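Local structure of putative dihydrodipicolinate synthase family protein (Coccidioides immitis, 3QFE) at residues A[32-37]-A[70-75]; A[53-58]-A[263-268]; A[90-95]-A[131-136]; A[160-165]-A[185-190]; A[226-231]-A[308-313]. The protein is of undetermined function but folds as a TIM barrel of the dihydrodipicolinate synthase family, with a parallel eight-stranded sheet ringed by helices. One frame throughout, in Å; residues are numbered along the deposited sequence.

Contact 1: residues A[32-37]-A[70-75]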
# COMPACT_ATOMS: atom_id res chain seq x y z
N ALA A 32 8.46 13.38 13.06
CA ALA A 32 9.27 14.31 12.27
C ALA A 32 9.91 13.57 11.09
O ALA A 32 9.82 14.03 9.94
CB ALA A 32 10.34 15.03 13.14
N SER A 33 10.54 12.42 11.34
CA SER A 33 11.07 11.66 10.22
C SER A 33 9.96 11.14 9.30
O SER A 33 10.08 11.22 8.08
CB SER A 33 11.95 10.53 10.72
OG SER A 33 12.95 11.08 11.57
N GLN A 34 8.88 10.64 9.89
CA GLN A 34 7.76 10.12 9.14
C GLN A 34 7.19 11.14 8.16
O GLN A 34 6.84 10.80 7.03
CB GLN A 34 6.63 9.68 10.10
CG GLN A 34 5.61 8.79 9.44
CD GLN A 34 6.15 7.40 9.16
OE1 GLN A 34 6.45 6.65 10.08
NE2 GLN A 34 6.28 7.07 7.91
N GLU A 35 7.04 12.38 8.61
CA GLU A 35 6.53 13.43 7.73
C GLU A 35 7.48 13.69 6.52
O GLU A 35 7.00 13.80 5.39
CB GLU A 35 6.28 14.73 8.49
CG GLU A 35 5.33 15.66 7.76
CD GLU A 35 5.31 17.06 8.33
OE1 GLU A 35 5.77 17.22 9.47
OE2 GLU A 35 4.84 18.02 7.66
N ARG A 36 8.79 13.77 6.79
CA ARG A 36 9.80 13.93 5.74
C ARG A 36 9.68 12.84 4.72
O ARG A 36 9.76 13.10 3.51
CB ARG A 36 11.22 13.91 6.32
CG ARG A 36 11.54 15.10 7.17
CD ARG A 36 13.02 15.17 7.50
NE ARG A 36 13.31 16.42 8.21
CZ ARG A 36 14.49 16.72 8.74
NH1 ARG A 36 14.66 17.89 9.35
NH2 ARG A 36 15.49 15.85 8.65
N TYR A 37 9.48 11.61 5.19
CA TYR A 37 9.48 10.42 4.36
C TYR A 37 8.24 10.33 3.48
O TYR A 37 8.34 10.15 2.28
CB TYR A 37 9.62 9.17 5.24
CG TYR A 37 9.65 7.87 4.47
CD1 TYR A 37 10.77 7.50 3.71
CD2 TYR A 37 8.56 7.01 4.49
CE1 TYR A 37 10.81 6.30 3.00
CE2 TYR A 37 8.58 5.81 3.79
CZ TYR A 37 9.71 5.46 3.04
OH TYR A 37 9.73 4.26 2.34
N ILE A 70 -2.02 8.83 10.15
CA ILE A 70 -2.87 9.31 9.09
C ILE A 70 -2.78 10.82 9.01
O ILE A 70 -2.55 11.37 7.93
CB ILE A 70 -4.34 8.85 9.22
CG1 ILE A 70 -4.41 7.31 9.18
CG2 ILE A 70 -5.18 9.40 8.05
CD1 ILE A 70 -5.78 6.71 9.61
N ALA A 71 -2.91 11.49 10.16
CA ALA A 71 -2.84 12.96 10.23
C ALA A 71 -1.47 13.47 9.73
O ALA A 71 -1.37 14.49 9.05
CB ALA A 71 -3.10 13.44 11.69
N THR A 72 -0.42 12.74 10.08
CA THR A 72 0.93 13.09 9.65
C THR A 72 1.04 12.91 8.12
O THR A 72 1.58 13.79 7.44
CB THR A 72 1.99 12.28 10.45
OG1 THR A 72 1.91 12.67 11.83
CG2 THR A 72 3.41 12.52 9.93
N ALA A 73 0.48 11.81 7.59
CA ALA A 73 0.42 11.62 6.16
C ALA A 73 -0.25 12.81 5.49
O ALA A 73 0.35 13.44 4.60
CB ALA A 73 -0.26 10.30 5.78
N ARG A 74 -1.47 13.17 5.93
CA ARG A 74 -2.20 14.28 5.30
C ARG A 74 -1.39 15.59 5.30
O ARG A 74 -1.36 16.30 4.31
CB ARG A 74 -3.57 14.49 5.96
CG ARG A 74 -4.36 15.73 5.48
CD ARG A 74 -4.61 15.63 3.97
NE ARG A 74 -5.42 14.45 3.62
CZ ARG A 74 -5.42 13.88 2.41
NH1 ARG A 74 -4.65 14.35 1.42
NH2 ARG A 74 -6.19 12.80 2.19
N LYS A 75 -0.73 15.90 6.42
CA LYS A 75 0.10 17.10 6.52
C LYS A 75 1.29 17.02 5.54
O LYS A 75 1.65 18.02 4.92
CB LYS A 75 0.57 17.29 7.96
CG LYS A 75 1.44 18.51 8.19
CD LYS A 75 1.84 18.67 9.69
CE LYS A 75 3.02 19.68 9.85
NZ LYS A 75 3.67 19.65 11.20
O HOH W 1 4.23 19.29 5.16

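Contact 2: residues A[53-58]-A[263-268]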
# COMPACT_ATOMS: atom_id res chain seq x y z
N GLY A 53 -1.05 0.16 5.82
CA GLY A 53 -1.05 -1.15 5.17
C GLY A 53 -0.28 -2.12 6.06
O GLY A 53 0.13 -1.77 7.16
N THR A 54 -0.09 -3.34 5.57
CA THR A 54 0.61 -4.38 6.34
C THR A 54 2.11 -4.04 6.52
O THR A 54 2.71 -4.36 7.56
CB THR A 54 0.38 -5.77 5.68
OG1 THR A 54 -1.00 -6.14 5.86
CG2 THR A 54 1.32 -6.86 6.25
N ASN A 55 2.68 -3.39 5.49
CA ASN A 55 4.06 -2.90 5.51
C ASN A 55 4.35 -1.85 6.60
O ASN A 55 5.50 -1.64 6.97
CB ASN A 55 4.46 -2.36 4.13
CG ASN A 55 4.62 -3.46 3.11
OD1 ASN A 55 5.64 -4.15 3.07
ND2 ASN A 55 3.59 -3.66 2.28
N ALA A 56 3.32 -1.19 7.10
CA ALA A 56 3.47 -0.12 8.10
C ALA A 56 3.41 -0.69 9.50
O ALA A 56 3.44 0.09 10.48
CB ALA A 56 2.39 0.92 7.93
N GLU A 57 3.30 -2.03 9.62
CA GLU A 57 3.16 -2.68 10.91
C GLU A 57 1.93 -2.12 11.67
O GLU A 57 1.97 -1.89 12.90
CB GLU A 57 4.43 -2.49 11.74
CG GLU A 57 5.71 -3.11 11.14
CD GLU A 57 6.97 -2.60 11.84
OE1 GLU A 57 7.34 -1.43 11.59
OE2 GLU A 57 7.61 -3.36 12.62
N ALA A 58 0.85 -1.87 10.93
CA ALA A 58 -0.35 -1.28 11.51
C ALA A 58 -0.86 -2.10 12.69
O ALA A 58 -1.38 -1.54 13.66
CB ALA A 58 -1.45 -1.14 10.46
N ALA A 263 10.85 -6.70 7.68
CA ALA A 263 12.13 -6.23 8.19
C ALA A 263 13.12 -5.89 7.06
O ALA A 263 13.91 -4.93 7.17
CB ALA A 263 12.74 -7.24 9.13
N THR A 264 13.08 -6.67 5.98
CA THR A 264 13.96 -6.46 4.84
C THR A 264 13.53 -5.22 4.06
O THR A 264 14.37 -4.40 3.69
CB THR A 264 14.01 -7.71 3.93
OG1 THR A 264 14.54 -8.81 4.67
CG2 THR A 264 14.92 -7.48 2.76
N THR A 265 12.23 -5.08 3.83
CA THR A 265 11.68 -3.91 3.16
C THR A 265 12.02 -2.61 3.92
O THR A 265 12.53 -1.68 3.32
CB THR A 265 10.15 -4.04 2.95
OG1 THR A 265 9.91 -5.09 2.02
CG2 THR A 265 9.55 -2.72 2.37
N LYS A 266 11.76 -2.58 5.23
CA LYS A 266 12.15 -1.42 6.07
C LYS A 266 13.62 -1.05 5.93
O LYS A 266 13.96 0.13 5.83
CB LYS A 266 11.81 -1.63 7.54
CG LYS A 266 10.33 -1.81 7.83
CD LYS A 266 10.02 -1.74 9.33
CE LYS A 266 10.08 -0.31 9.79
NZ LYS A 266 9.65 -0.11 11.19
N TYR A 267 14.49 -2.06 5.90
CA TYR A 267 15.93 -1.83 5.82
C TYR A 267 16.33 -1.28 4.44
O TYR A 267 17.20 -0.41 4.31
CB TYR A 267 16.73 -3.10 6.16
CG TYR A 267 18.20 -2.93 5.91
CD1 TYR A 267 19.01 -2.24 6.82
CD2 TYR A 267 18.79 -3.38 4.72
CE1 TYR A 267 20.36 -2.04 6.57
CE2 TYR A 267 20.14 -3.17 4.46
CZ TYR A 267 20.92 -2.51 5.39
OH TYR A 267 22.26 -2.30 5.13
N ALA A 268 15.67 -1.77 3.39
CA ALA A 268 15.94 -1.27 2.04
C ALA A 268 15.53 0.20 1.96
O ALA A 268 16.27 1.03 1.45
CB ALA A 268 15.23 -2.11 0.99

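Contact 3: residues A[90-95]-A[131-136]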
# COMPACT_ATOMS: atom_id res chain seq x y z
N HIS A 90 -10.33 -7.09 14.21
CA HIS A 90 -11.05 -8.33 14.46
C HIS A 90 -12.58 -8.22 14.51
O HIS A 90 -13.27 -9.13 14.05
CB HIS A 90 -10.49 -9.00 15.71
CG HIS A 90 -9.02 -9.28 15.59
ND1 HIS A 90 -8.54 -10.47 15.08
CD2 HIS A 90 -7.94 -8.51 15.85
CE1 HIS A 90 -7.22 -10.43 15.06
NE2 HIS A 90 -6.83 -9.25 15.51
N SER A 91 -13.11 -7.14 15.06
CA SER A 91 -14.56 -6.96 15.10
C SER A 91 -15.01 -5.74 14.29
O SER A 91 -14.22 -4.86 14.00
CB SER A 91 -15.06 -6.84 16.53
OG SER A 91 -14.57 -5.64 17.12
N THR A 92 -16.29 -5.70 13.96
CA THR A 92 -16.92 -4.55 13.32
C THR A 92 -16.76 -3.28 14.15
O THR A 92 -16.55 -2.20 13.61
CB THR A 92 -18.40 -4.84 13.12
OG1 THR A 92 -18.53 -6.11 12.46
CG2 THR A 92 -19.09 -3.75 12.29
N ARG A 93 -16.84 -3.42 15.47
CA ARG A 93 -16.69 -2.28 16.35
C ARG A 93 -15.31 -1.63 16.20
O ARG A 93 -15.19 -0.42 16.04
CB ARG A 93 -16.96 -2.70 17.80
CG ARG A 93 -16.55 -1.68 18.86
CD ARG A 93 -17.69 -0.77 19.28
NE ARG A 93 -17.32 -0.14 20.53
CZ ARG A 93 -16.76 1.06 20.64
NH1 ARG A 93 -16.54 1.81 19.55
NH2 ARG A 93 -16.43 1.52 21.84
N GLN A 94 -14.26 -2.45 16.23
CA GLN A 94 -12.90 -1.95 16.06
C GLN A 94 -12.69 -1.34 14.69
O GLN A 94 -12.09 -0.28 14.59
CB GLN A 94 -11.90 -3.07 16.26
CG GLN A 94 -11.76 -3.54 17.68
CD GLN A 94 -11.07 -4.88 17.72
OE1 GLN A 94 -11.15 -5.66 16.76
NE2 GLN A 94 -10.42 -5.17 18.84
N VAL A 95 -13.19 -1.99 13.65
CA VAL A 95 -13.09 -1.45 12.29
C VAL A 95 -13.77 -0.09 12.15
O VAL A 95 -13.17 0.83 11.59
CB VAL A 95 -13.60 -2.46 11.20
CG1 VAL A 95 -13.58 -1.82 9.78
CG2 VAL A 95 -12.71 -3.73 11.22
N PHE A 131 -18.98 -6.79 5.43
CA PHE A 131 -18.77 -5.76 4.42
C PHE A 131 -20.01 -4.92 4.13
O PHE A 131 -19.89 -3.70 3.96
CB PHE A 131 -18.19 -6.35 3.14
CG PHE A 131 -16.73 -6.61 3.23
CD1 PHE A 131 -15.83 -5.56 3.26
CD2 PHE A 131 -16.24 -7.91 3.28
CE1 PHE A 131 -14.47 -5.80 3.34
CE2 PHE A 131 -14.87 -8.15 3.36
CZ PHE A 131 -13.99 -7.09 3.39
N ASP A 132 -21.18 -5.55 4.09
CA ASP A 132 -22.46 -4.82 4.03
C ASP A 132 -22.60 -3.78 5.16
O ASP A 132 -22.91 -2.61 4.91
CB ASP A 132 -23.65 -5.79 4.10
CG ASP A 132 -23.89 -6.55 2.78
OD1 ASP A 132 -23.16 -6.34 1.77
OD2 ASP A 132 -24.84 -7.39 2.77
N ASP A 133 -22.36 -4.21 6.39
CA ASP A 133 -22.47 -3.35 7.56
C ASP A 133 -21.42 -2.23 7.55
O ASP A 133 -21.72 -1.06 7.85
CB ASP A 133 -22.33 -4.22 8.80
CG ASP A 133 -22.84 -3.54 10.04
OD1 ASP A 133 -23.52 -2.49 9.92
OD2 ASP A 133 -22.56 -4.06 11.13
N VAL A 134 -20.20 -2.58 7.17
CA VAL A 134 -19.13 -1.62 7.14
C VAL A 134 -19.32 -0.53 6.08
O VAL A 134 -19.18 0.65 6.42
CB VAL A 134 -17.73 -2.29 7.08
CG1 VAL A 134 -16.68 -1.28 6.66
CG2 VAL A 134 -17.37 -2.88 8.43
N SER A 135 -19.65 -0.91 4.84
CA SER A 135 -19.84 0.07 3.74
C SER A 135 -20.92 1.05 4.09
O SER A 135 -20.78 2.25 3.90
CB SER A 135 -20.27 -0.58 2.43
OG SER A 135 -19.50 -1.72 2.14
N CYS A 136 -22.02 0.50 4.57
CA CYS A 136 -23.18 1.26 4.94
C CYS A 136 -22.91 2.26 6.09
O CYS A 136 -23.43 3.37 6.05
CB CYS A 136 -24.30 0.26 5.27
SG CYS A 136 -25.65 0.90 6.22

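Contact 4: residues A[160-165]-A[185-190]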
# COMPACT_ATOMS: atom_id res chain seq x y z
N MET A 160 -17.77 -13.44 -4.45
CA MET A 160 -17.99 -12.65 -3.24
C MET A 160 -17.71 -11.15 -3.44
O MET A 160 -18.49 -10.31 -3.01
CB MET A 160 -17.20 -13.21 -2.04
N ILE A 161 -16.61 -10.83 -4.13
CA ILE A 161 -16.24 -9.43 -4.37
C ILE A 161 -17.32 -8.71 -5.18
O ILE A 161 -17.72 -7.60 -4.82
CB ILE A 161 -14.85 -9.30 -5.06
CG1 ILE A 161 -13.75 -9.80 -4.14
CG2 ILE A 161 -14.57 -7.84 -5.43
CD1 ILE A 161 -12.48 -10.17 -4.84
N THR A 162 -17.77 -9.35 -6.26
CA THR A 162 -18.81 -8.79 -7.12
C THR A 162 -20.12 -8.64 -6.37
O THR A 162 -20.77 -7.60 -6.45
CB THR A 162 -19.02 -9.64 -8.40
OG1 THR A 162 -17.94 -9.40 -9.30
CG2 THR A 162 -20.36 -9.30 -9.10
N THR A 163 -20.50 -9.69 -5.64
CA THR A 163 -21.67 -9.64 -4.78
C THR A 163 -21.57 -8.43 -3.83
O THR A 163 -22.47 -7.58 -3.82
CB THR A 163 -21.88 -10.96 -3.99
OG1 THR A 163 -22.04 -12.05 -4.92
CG2 THR A 163 -23.13 -10.89 -3.14
N ILE A 164 -20.47 -8.34 -3.08
CA ILE A 164 -20.29 -7.24 -2.13
C ILE A 164 -20.37 -5.88 -2.79
O ILE A 164 -20.98 -4.96 -2.25
CB ILE A 164 -18.95 -7.34 -1.38
CG1 ILE A 164 -18.97 -8.52 -0.40
CG2 ILE A 164 -18.66 -6.02 -0.66
CD1 ILE A 164 -17.57 -9.03 -0.01
N ALA A 165 -19.73 -5.74 -3.95
CA ALA A 165 -19.67 -4.46 -4.66
C ALA A 165 -21.02 -4.01 -5.25
O ALA A 165 -21.34 -2.83 -5.24
CB ALA A 165 -18.58 -4.49 -5.74
N THR A 185 -9.38 -9.94 -14.90
CA THR A 185 -10.25 -9.94 -16.07
C THR A 185 -11.71 -10.16 -15.66
O THR A 185 -12.59 -9.39 -16.06
CB THR A 185 -9.80 -10.99 -17.13
OG1 THR A 185 -8.39 -10.91 -17.35
CG2 THR A 185 -10.52 -10.76 -18.46
N ARG A 186 -11.96 -11.20 -14.86
CA ARG A 186 -13.29 -11.51 -14.33
C ARG A 186 -13.95 -10.30 -13.66
O ARG A 186 -15.12 -10.01 -13.92
CB ARG A 186 -13.20 -12.68 -13.34
CG ARG A 186 -14.46 -13.53 -13.18
CD ARG A 186 -14.13 -14.91 -12.54
NE ARG A 186 -12.95 -15.53 -13.15
CZ ARG A 186 -11.74 -15.63 -12.58
NH1 ARG A 186 -10.74 -16.20 -13.24
NH2 ARG A 186 -11.52 -15.15 -11.35
N LEU A 187 -13.19 -9.61 -12.81
CA LEU A 187 -13.67 -8.41 -12.12
C LEU A 187 -14.01 -7.27 -13.08
O LEU A 187 -15.11 -6.70 -13.00
CB LEU A 187 -12.66 -7.96 -11.08
CG LEU A 187 -12.53 -8.94 -9.92
CD1 LEU A 187 -11.23 -8.73 -9.17
CD2 LEU A 187 -13.73 -8.85 -8.99
N ALA A 188 -13.09 -6.96 -14.00
CA ALA A 188 -13.36 -6.02 -15.11
C ALA A 188 -14.68 -6.30 -15.86
O ALA A 188 -15.42 -5.38 -16.21
CB ALA A 188 -12.20 -6.02 -16.10
N ALA A 189 -14.97 -7.58 -16.10
CA ALA A 189 -16.13 -7.96 -16.92
C ALA A 189 -17.46 -7.71 -16.22
O ALA A 189 -18.52 -7.65 -16.86
CB ALA A 189 -16.01 -9.41 -17.35
N THR A 190 -17.41 -7.57 -14.89
CA THR A 190 -18.61 -7.47 -14.08
C THR A 190 -18.73 -6.10 -13.43
O THR A 190 -19.83 -5.63 -13.12
CB THR A 190 -18.64 -8.58 -12.99
OG1 THR A 190 -17.82 -9.68 -13.41
CG2 THR A 190 -20.08 -9.06 -12.75

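Contact 5: residues A[226-231]-A[308-313]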
# COMPACT_ATOMS: atom_id res chain seq x y z
N PRO A 226 10.76 4.79 -5.44
CA PRO A 226 9.46 5.22 -5.94
C PRO A 226 9.48 5.80 -7.35
O PRO A 226 8.52 5.59 -8.11
CB PRO A 226 9.00 6.25 -4.90
CG PRO A 226 10.26 6.73 -4.24
CD PRO A 226 11.15 5.52 -4.21
N LYS A 227 10.54 6.52 -7.72
CA LYS A 227 10.62 7.14 -9.05
C LYS A 227 10.68 6.06 -10.12
O LYS A 227 9.99 6.14 -11.15
CB LYS A 227 11.85 8.05 -9.19
CG LYS A 227 11.57 9.53 -9.20
CD LYS A 227 10.43 9.90 -10.16
CE LYS A 227 10.75 11.14 -10.96
NZ LYS A 227 9.59 11.57 -11.75
N THR A 228 11.50 5.04 -9.87
CA THR A 228 11.61 3.90 -10.79
C THR A 228 10.26 3.21 -10.98
O THR A 228 9.82 3.02 -12.10
CB THR A 228 12.71 2.92 -10.36
OG1 THR A 228 13.94 3.63 -10.20
CG2 THR A 228 12.92 1.84 -11.42
N VAL A 229 9.59 2.89 -9.88
CA VAL A 229 8.32 2.20 -10.01
C VAL A 229 7.31 3.08 -10.75
O VAL A 229 6.54 2.57 -11.57
CB VAL A 229 7.75 1.70 -8.64
CG1 VAL A 229 6.34 1.18 -8.80
CG2 VAL A 229 8.59 0.59 -8.10
N SER A 230 7.31 4.38 -10.49
CA SER A 230 6.43 5.29 -11.22
C SER A 230 6.82 5.39 -12.68
O SER A 230 5.95 5.54 -13.52
CB SER A 230 6.45 6.70 -10.64
OG SER A 230 6.06 6.68 -9.30
N LYS A 231 8.13 5.36 -12.98
CA LYS A 231 8.55 5.40 -14.38
C LYS A 231 7.99 4.19 -15.12
O LYS A 231 7.51 4.33 -16.24
CB LYS A 231 10.08 5.51 -14.55
N ALA A 308 21.66 -2.65 -6.05
CA ALA A 308 22.63 -1.63 -6.48
C ALA A 308 22.37 -1.05 -7.86
O ALA A 308 22.56 0.17 -8.08
CB ALA A 308 24.05 -2.16 -6.40
N GLU A 309 21.95 -1.92 -8.79
CA GLU A 309 21.70 -1.50 -10.17
C GLU A 309 20.49 -0.57 -10.26
O GLU A 309 20.55 0.46 -10.91
CB GLU A 309 21.54 -2.69 -11.12
CG GLU A 309 21.24 -2.26 -12.57
CD GLU A 309 21.08 -3.42 -13.56
OE1 GLU A 309 21.62 -3.33 -14.68
OE2 GLU A 309 20.38 -4.42 -13.24
N VAL A 310 19.39 -0.97 -9.63
CA VAL A 310 18.17 -0.15 -9.61
C VAL A 310 18.39 1.15 -8.81
O VAL A 310 17.84 2.18 -9.16
CB VAL A 310 16.97 -0.98 -9.12
CG1 VAL A 310 15.75 -0.10 -8.85
CG2 VAL A 310 16.62 -2.03 -10.16
N ALA A 311 19.22 1.11 -7.77
CA ALA A 311 19.64 2.33 -7.08
C ALA A 311 20.28 3.33 -8.04
O ALA A 311 19.97 4.52 -7.98
CB ALA A 311 20.59 2.02 -5.91
N ALA A 312 21.15 2.84 -8.92
CA ALA A 312 21.80 3.73 -9.89
C ALA A 312 20.80 4.31 -10.88
O ALA A 312 20.91 5.47 -11.29
CB ALA A 312 22.94 3.01 -10.63
N ILE A 313 19.80 3.50 -11.23
CA ILE A 313 18.71 3.97 -12.10
C ILE A 313 17.88 5.04 -11.40
O ILE A 313 17.52 6.06 -12.02
CB ILE A 313 17.83 2.79 -12.57
CG1 ILE A 313 18.58 1.94 -13.63
CG2 ILE A 313 16.47 3.29 -13.08
CD1 ILE A 313 17.89 0.62 -13.92

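Contact 1: residues A[32-37]-A[70-75]
Glu35 and Lys75 reach across from neighbouring helices, each with its CG turned anti to the backbone N (chi1 -161° for Glu35, 180° for Lys75) and the rest of the chain stretched out. The two extended chains cross at a slant, and the carboxylate of Glu35 rests against the lysine's methylenes as much as against its ammonium group. Glu35 OE2 lies 3.3 Å from Lys75 CE, while the salt bridge from Glu35 OE1 to Lys75 NZ is long, at 3.6 Å. A water ties the same pair together by a second route, donating to Glu35 OE2 and to the backbone O of Lys75, each at 2.9 Å. Beneath this polar layer, Thr72 points its methyl at segment 32-37: CG2 sits 3.9 Å from Glu35 CB and touches the CB of Gln34. Thr72 OG1 bonds back to the carbonyl of Gln68 in its own helix, and the amide of Gln34 turns off to Phe21 and Val19. The axes of the two segments approach to 8.8 Å and cross at -45°. With a long ion pair and a bridging water at a partly exposed edge, the electrostatic link is probably modest, and the methyl contact of Thr72 lies on its more buried side.

Contact 2: residues A[53-58]-A[263-268]
Lys266 and Glu57 meet with their side chains at about a right angle, the lysine coming off helix 262-271 and the glutamate off the loop that follows strand 48-51. Lys266 NZ donates to Glu57 OE1 at 2.7 Å, a short salt bridge that arrives on the syn side of the carboxylate, 24° out of its plane. The bend of the lysine chain at chi3 (76°) turns CE and NZ toward the carboxylate; Lys266 CD and CE both lie 3.5 Å from Glu57 OE1, so that the aliphatic part lies against the same oxygen. Glu57 has a left-handed backbone conformation, and from there its CB points at the helix.

Both charged groups have further partners. Lys266 NZ also donates to the carbonyls of Thr20 and Arg287, and Glu57 OE2 accepts from the backbone N of Arg289; three acceptors thus grip the buried ammonium, and each carboxylate oxygen has a donor, which should restrict how far the two groups can rotate. Phe22 touches both side chains. Beside the bridge there is one looser meeting, Asn55 OD1 with Thr265 CG2 at 4.2 Å, a van der Waals contact and no more.

The loop belongs to the C-terminal end of the barrel strands, and the helix to the all-helical region that follows the barrel, so the ion pair joins these two parts of a chain built on the TIM-barrel plan of the dihydrodipicolinate synthase family.

Contact 3: residues A[90-95]-A[131-136]
The first turn of helix 92-105 lies beside the later part of helix 124-137, and the two backbones come nearest at Thr92 and Val134, with 7.2 Å between their CA atoms. Thr92 meets two residues of the other helix. With OG1 beside the backbone N (chi1 -51°), CG2 falls anti to it, a setting that aims the methyl across the contact, where it finds Asp133 OD2 at 3.7 Å and Val134 CG2 at 4.3 Å. The threonine and aspartate side chains cross at about a right angle, and the touch is methyl against carboxylate oxygen, without a hydrogen bond. The other oxygen of that carboxylate, Asp133 OD1, accepts from the side-chain amide of Gln137 one turn on. One turn deeper, Val95 CG1 packs on Val134 CG2 at 4.2 Å, again with the side chains crosswise. Phe130 touches both Thr92 and Val95, so the apolar patch runs on along helix 124-137, and Val112 of the adjacent strand lies against Val95 from the barrel side.

Some polar groups bond within their own segment. Ser91 N donates to Gln94 OE1 at 3.0 Å, and Gln94 N returns a weak bond to Ser91 OG. In helix 124-137, Phe131 O accepts from both Ser135 N and Ser135 OG, which approach it from opposite faces of its plane.

The reciprocal pair of bonds between Ser91 and Gln94 is a capping box, and it starts a helix that packs against the next one round the outside of a TIM barrel.

Contact 4: residues A[160-165]-A[185-190]
Thr190 OG1 donates to the carbonyl O of Arg186 at 2.8 Å, four residues back, with the hydroxyl tilted 22° from the carbonyl plane. The bond holds the hydroxyl against the backbone and leaves CG2 facing helix 158-167, although chi1 is then an unusual -24°. There Thr190 CG2 meets Thr162 CG2 at 3.7 Å, methyl to methyl, while Thr162 OG1 comes within 3.8 Å of Thr190 CB. The two threonine side chains cross at about a right angle and exchange no hydrogen bond; Thr162 OG1 makes a weak bond back to Ser158 O.

The deeper half of the contact is mainly aliphatic. Leu187 sends CD2 towards Ile161, touching CG2 at 3.8 Å and lying 4.1 Å from CB, and these chains also run crosswise. Both residues are buried, whereas Thr190 sits at the exposed margin, so the interface passes from branched hydrocarbon inside to threonine methyls outside. The segments lean by -28°, with their axes 10.6 Å apart at the closest, a wide spacing, consistent with contact through side-chain ends rather than close backbone approach.

On the inner side Ile161 and Leu187 both rest on Leu176 of strand 171-176, the strand that leads from one helix to the other. Ile161 also touches Val174 and Phe196, and Leu191, the residue after Thr190, lies on Thr162.

Contact 5: residues A[226-231]-A[308-313]
Thr228 of helix 226-237 faces Ile313 and Val310 of the long C-terminal helix 297-317, joining a helix that follows the last barrel strand of this TIM-barrel chain to the helical region at its C-terminal end. The touching across the two segments is by van der Waals contact alone. Ile313 CG2 meets both branches of Thr228, 3.8 Å from OG1 and 4.2 Å from the methyl CG2. The two side chains cross at about a right angle. In Ile313 a chi1 of -73° sets CG1 beside the backbone N and leaves CG2 anti to it, so that this methyl, and not the longer CG1 branch, is turned onto the threonine. Val310 adds a looser methyl contact, CG1 to Thr228 CG2 at 4.3 Å, and is covered further by Phe225 and Ala254.

Hydrogen bonding runs alongside. Thr228 OG1 bonds to a carboxylate oxygen of Glu314, the residue after Ile313, and the other oxygen of that carboxylate takes the backbone N of Lys227 near the start of helix 226-237. Inside that helix Pro226 O accepts from two donors on opposite faces of its plane, Ser230 N and Ser230 OG, each at 2.9 Å.

Contacts 1, 3 and 4 each join neighbouring helices on the outside of the barrel, whereas contacts 2 and 5 tie the barrel part to the helices that come later in the chain. Contacts 3 and 4 touch directly: Phe131 CD2 packs on Ile164 CD1 at 3.7 Å, making one continuous stretch of helix packing. Contact 1 stays clear of both contact 2 and contact 5, with nearest atoms about 7 Å away in each case. Contacts 3 and 5 are the most widely separated, their centres 38 Å apart across the middle of the chain. The bound calcium, held by Ala315 and Ser318, lies about 10 Å from the side chain of Ile313 in contact 5.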